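PDB 6DY3: N-acylethanolamine-hydrolyzing acid amidase beta-subunit from Caenorhabditis elegans, which probably hydrolyses bioactive fatty acid amides such as N-palmitoylethanolamine to ethanolamine and free fatty acids. Local coordinates for residues B[123-136]-B[147-161]. Residues are numbered along the deposited sequence; the frame is centred on the assembly and turned at random.
Sequences YIIVAGIKKNEGVV and VYPLNVDANQWFLVE
V136 and Y148 form an antiparallel hydrogen-bonded pair, V136 N to Y148 O 3.1 Å and Y148 N to V136 O 3.0 Å, with V135 and P149 as the adjacent non-hydrogen-bonded pair; one further backbone bond, L150 N to G134 O, follows just past the strand end. Beyond it, N132 OD1 accepts V152 N at 2.9 Å, on a lone pair in the carbonyl plane and nearly straight (162°), tying the 130-133 type II turn to the 152-153 3-10 segment. K131, extended from CG onward, carries NZ to D153 OD2, 2.9 Å away, on the syn side but tilted out of the carboxylate plane; disorder at D153 makes this salt bridge less certain. V136 CG2 makes an apolar contact with L159 CB at 4.0 Å. With CG anti to its backbone N (chi1 -161°), E161 lays CG over the Y123 ring face, a CH-pi contact 3.4 Å from CG to the ring centroid; the bend at chi2 then stacks the carboxylate on the ring, planes 20° apart. A serine replacing Y123 would probably leave E161 CG without its aromatic platform and F164 O without its hydroxyl partner. K169 salt-bridges E161 OE1. Two Ntn-hydrolase sheets thus meet face to face: strands 122-127, 134-139 and 145-149 against 158-161, which borders strand 2-7, while helix 106-113 packs on V126 and V135.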
# COMPACT_ATOMS: atom_id res chain seq x y z
N TYR B 123 1.79 -8.20 -5.28
CA TYR B 123 3.17 -8.34 -4.82
C TYR B 123 3.28 -7.65 -3.47
O TYR B 123 3.00 -6.45 -3.36
CB TYR B 123 4.14 -7.71 -5.81
CG TYR B 123 4.21 -8.39 -7.16
CD1 TYR B 123 4.79 -9.65 -7.29
CD2 TYR B 123 3.73 -7.76 -8.30
CE1 TYR B 123 4.87 -10.26 -8.53
CE2 TYR B 123 3.81 -8.37 -9.54
CZ TYR B 123 4.38 -9.62 -9.64
OH TYR B 123 4.46 -10.22 -10.88
N ILE B 124 3.71 -8.40 -2.47
CA ILE B 124 3.95 -7.87 -1.13
C ILE B 124 5.46 -7.79 -0.95
O ILE B 124 6.16 -8.81 -1.00
CB ILE B 124 3.31 -8.75 -0.05
CG1 ILE B 124 1.79 -8.82 -0.27
CG2 ILE B 124 3.62 -8.18 1.33
CD1 ILE B 124 1.07 -9.77 0.65
N ILE B 125 5.96 -6.57 -0.76
CA ILE B 125 7.39 -6.31 -0.62
C ILE B 125 7.65 -5.99 0.85
O ILE B 125 7.05 -5.07 1.40
CB ILE B 125 7.85 -5.16 -1.52
CG1 ILE B 125 7.71 -5.55 -3.00
CG2 ILE B 125 9.29 -4.77 -1.21
CD1 ILE B 125 6.34 -5.30 -3.60
N VAL B 126 8.55 -6.75 1.47
CA VAL B 126 8.83 -6.63 2.89
C VAL B 126 10.32 -6.37 3.06
O VAL B 126 11.16 -7.01 2.41
CB VAL B 126 8.40 -7.90 3.66
CG1 VAL B 126 8.45 -7.65 5.17
CG2 VAL B 126 7.02 -8.36 3.22
N ALA B 127 10.65 -5.44 3.95
CA ALA B 127 12.03 -5.08 4.25
C ALA B 127 12.29 -5.24 5.74
O ALA B 127 11.44 -4.88 6.57
CB ALA B 127 12.33 -3.64 3.81
N GLY B 128 13.46 -5.77 6.08
CA GLY B 128 13.79 -6.04 7.47
C GLY B 128 15.00 -5.27 7.97
O GLY B 128 15.26 -4.15 7.55
N ILE B 129 15.75 -5.89 8.89
CA ILE B 129 16.87 -5.23 9.55
C ILE B 129 18.11 -6.10 9.49
O ILE B 129 19.24 -5.59 9.43
CB ILE B 129 16.50 -4.88 11.00
CG1 ILE B 129 16.19 -6.15 11.79
CG2 ILE B 129 15.33 -3.90 11.02
CD1 ILE B 129 15.70 -5.92 13.21
N LYS B 130 17.93 -7.42 9.48
CA LYS B 130 19.06 -8.34 9.45
C LYS B 130 19.47 -8.61 8.00
O LYS B 130 18.92 -8.05 7.05
CB LYS B 130 18.72 -9.63 10.19
CG LYS B 130 18.61 -9.44 11.69
CD LYS B 130 17.81 -10.56 12.37
CE LYS B 130 18.33 -11.94 12.01
NZ LYS B 130 17.49 -13.01 12.60
N LYS B 131 20.44 -9.50 7.82
CA LYS B 131 20.99 -9.76 6.50
C LYS B 131 19.97 -10.44 5.60
O LYS B 131 19.24 -11.34 6.02
CB LYS B 131 22.24 -10.63 6.62
CG LYS B 131 22.87 -11.01 5.29
CD LYS B 131 24.02 -11.98 5.50
CE LYS B 131 24.66 -12.40 4.19
NZ LYS B 131 25.60 -13.53 4.39
N ASN B 132 19.93 -10.00 4.34
CA ASN B 132 19.07 -10.57 3.31
C ASN B 132 17.60 -10.50 3.69
O ASN B 132 16.77 -11.20 3.10
CB ASN B 132 19.46 -12.01 2.99
CG ASN B 132 20.68 -12.10 2.08
OD1 ASN B 132 20.89 -11.25 1.22
ND2 ASN B 132 21.49 -13.13 2.27
N GLU B 133 17.25 -9.66 4.67
CA GLU B 133 15.86 -9.50 5.09
C GLU B 133 15.18 -8.50 4.15
O GLU B 133 14.89 -7.36 4.49
CB GLU B 133 15.77 -9.07 6.54
CG GLU B 133 16.02 -10.21 7.52
CD GLU B 133 15.52 -9.92 8.93
OE1 GLU B 133 15.34 -8.73 9.27
OE2 GLU B 133 15.34 -10.89 9.70
N GLY B 134 14.98 -8.96 2.91
CA GLY B 134 14.23 -8.24 1.91
C GLY B 134 13.66 -9.22 0.91
O GLY B 134 14.40 -10.00 0.32
N VAL B 135 12.34 -9.21 0.73
CA VAL B 135 11.68 -10.24 -0.07
C VAL B 135 10.54 -9.63 -0.87
O VAL B 135 9.87 -8.69 -0.42
CB VAL B 135 11.16 -11.39 0.82
CG1 VAL B 135 10.05 -10.89 1.76
CG2 VAL B 135 10.65 -12.54 -0.05
N VAL B 136 10.32 -10.17 -2.06
CA VAL B 136 9.10 -9.94 -2.82
C VAL B 136 8.25 -11.19 -2.68
O VAL B 136 8.70 -12.30 -3.00
CB VAL B 136 9.40 -9.64 -4.30
CG1 VAL B 136 8.11 -9.64 -5.11
CG2 VAL B 136 10.10 -8.31 -4.43
N VAL B 147 8.16 -16.71 -2.86
CA VAL B 147 9.04 -15.74 -2.22
C VAL B 147 10.33 -15.63 -3.02
O VAL B 147 10.83 -16.63 -3.56
CB VAL B 147 9.34 -16.14 -0.76
CG1 VAL B 147 8.07 -16.09 0.07
CG2 VAL B 147 9.98 -17.51 -0.70
N TYR B 148 10.86 -14.41 -3.10
CA TYR B 148 12.13 -14.15 -3.78
C TYR B 148 12.94 -13.22 -2.89
O TYR B 148 12.72 -12.00 -2.90
CB TYR B 148 11.91 -13.53 -5.16
CG TYR B 148 10.98 -14.33 -6.03
CD1 TYR B 148 9.61 -14.10 -6.02
CD2 TYR B 148 11.47 -15.33 -6.86
CE1 TYR B 148 8.75 -14.84 -6.83
CE2 TYR B 148 10.63 -16.08 -7.67
CZ TYR B 148 9.27 -15.83 -7.65
OH TYR B 148 8.43 -16.57 -8.45
N PRO B 149 13.86 -13.74 -2.09
CA PRO B 149 14.57 -12.92 -1.11
C PRO B 149 15.85 -12.30 -1.67
O PRO B 149 16.30 -12.60 -2.78
CB PRO B 149 14.90 -13.91 0.01
CG PRO B 149 14.92 -15.27 -0.67
CD PRO B 149 14.35 -15.13 -2.06
N LEU B 150 16.43 -11.41 -0.87
CA LEU B 150 17.73 -10.84 -1.18
C LEU B 150 18.83 -11.89 -1.05
O LEU B 150 18.76 -12.80 -0.23
CB LEU B 150 18.04 -9.66 -0.25
CG LEU B 150 17.31 -8.34 -0.48
CD1 LEU B 150 17.58 -7.38 0.66
CD2 LEU B 150 17.75 -7.72 -1.80
N ASN B 151 19.85 -11.76 -1.91
CA ASN B 151 21.02 -12.65 -1.89
C ASN B 151 22.25 -11.77 -2.12
O ASN B 151 22.84 -11.74 -3.21
CB ASN B 151 20.89 -13.75 -2.95
CG ASN B 151 21.81 -14.91 -2.69
OD1 ASN B 151 22.80 -14.80 -1.96
ND2 ASN B 151 21.51 -16.05 -3.30
N VAL B 152 22.66 -11.06 -1.07
CA VAL B 152 23.75 -10.09 -1.21
C VAL B 152 25.05 -10.79 -1.59
O VAL B 152 25.87 -10.22 -2.32
CB VAL B 152 23.92 -9.26 0.08
CG1 VAL B 152 22.70 -8.35 0.29
CG2 VAL B 152 24.14 -10.16 1.29
N ASP B 153 25.26 -12.01 -1.10
CA ASP B 153 26.49 -12.72 -1.44
C ASP B 153 26.52 -13.16 -2.90
O ASP B 153 27.61 -13.36 -3.45
CB ASP B 153 26.67 -13.92 -0.51
CG ASP B 153 26.93 -13.51 0.93
OD1 ASP B 153 27.37 -12.36 1.18
OD2 ASP B 153 26.72 -14.35 1.84
N ALA B 154 25.36 -13.31 -3.53
CA ALA B 154 25.27 -13.56 -4.96
C ALA B 154 25.16 -12.27 -5.77
O ALA B 154 24.78 -12.31 -6.95
CB ALA B 154 24.07 -14.46 -5.26
N ASN B 155 25.49 -11.13 -5.16
CA ASN B 155 25.41 -9.82 -5.81
C ASN B 155 23.97 -9.47 -6.18
O ASN B 155 23.72 -8.75 -7.15
CB ASN B 155 26.30 -9.76 -7.05
CG ASN B 155 26.64 -8.34 -7.45
OD1 ASN B 155 26.86 -7.48 -6.60
ND2 ASN B 155 26.67 -8.08 -8.76
N GLN B 156 23.01 -9.96 -5.39
CA GLN B 156 21.59 -9.63 -5.56
C GLN B 156 21.17 -8.78 -4.37
O GLN B 156 20.53 -9.25 -3.43
CB GLN B 156 20.76 -10.90 -5.69
CG GLN B 156 21.16 -11.79 -6.86
CD GLN B 156 20.34 -13.07 -6.94
OE1 GLN B 156 19.72 -13.49 -5.96
NE2 GLN B 156 20.34 -13.70 -8.11
N TRP B 157 21.55 -7.50 -4.41
CA TRP B 157 21.38 -6.61 -3.27
C TRP B 157 20.13 -5.74 -3.36
O TRP B 157 19.88 -4.97 -2.43
CB TRP B 157 22.62 -5.71 -3.12
CG TRP B 157 22.96 -4.89 -4.34
CD1 TRP B 157 23.65 -5.31 -5.44
CD2 TRP B 157 22.64 -3.51 -4.57
NE1 TRP B 157 23.78 -4.28 -6.34
CE2 TRP B 157 23.17 -3.16 -5.83
CE3 TRP B 157 21.96 -2.54 -3.83
CZ2 TRP B 157 23.03 -1.88 -6.37
CZ3 TRP B 157 21.82 -1.26 -4.37
CH2 TRP B 157 22.36 -0.95 -5.63
N PHE B 158 19.36 -5.84 -4.44
CA PHE B 158 18.12 -5.08 -4.55
C PHE B 158 17.02 -5.93 -5.20
O PHE B 158 17.29 -6.91 -5.89
CB PHE B 158 18.31 -3.77 -5.35
CG PHE B 158 18.77 -3.98 -6.77
CD1 PHE B 158 17.86 -4.27 -7.77
CD2 PHE B 158 20.10 -3.86 -7.10
CE1 PHE B 158 18.28 -4.46 -9.07
CE2 PHE B 158 20.53 -4.05 -8.40
CZ PHE B 158 19.62 -4.34 -9.39
N LEU B 159 15.78 -5.53 -4.93
CA LEU B 159 14.59 -6.14 -5.52
C LEU B 159 13.68 -5.03 -6.02
O LEU B 159 13.47 -4.03 -5.31
CB LEU B 159 13.85 -7.01 -4.51
CG LEU B 159 14.55 -8.29 -4.05
CD1 LEU B 159 13.90 -8.82 -2.80
CD2 LEU B 159 14.53 -9.32 -5.15
N VAL B 160 13.14 -5.20 -7.22
CA VAL B 160 12.25 -4.22 -7.84
C VAL B 160 11.03 -4.94 -8.39
O VAL B 160 11.16 -5.96 -9.08
CB VAL B 160 12.95 -3.43 -8.97
CG1 VAL B 160 11.99 -2.41 -9.57
CG2 VAL B 160 14.20 -2.76 -8.44
N GLU B 161 9.85 -4.40 -8.12
CA GLU B 161 8.62 -5.00 -8.61
C GLU B 161 7.60 -3.90 -8.90
O GLU B 161 7.57 -2.87 -8.22
CB GLU B 161 8.06 -6.02 -7.60
CG GLU B 161 7.08 -7.02 -8.19
CD GLU B 161 7.64 -7.73 -9.42
OE1 GLU B 161 8.53 -8.59 -9.25
OE2 GLU B 161 7.20 -7.41 -10.55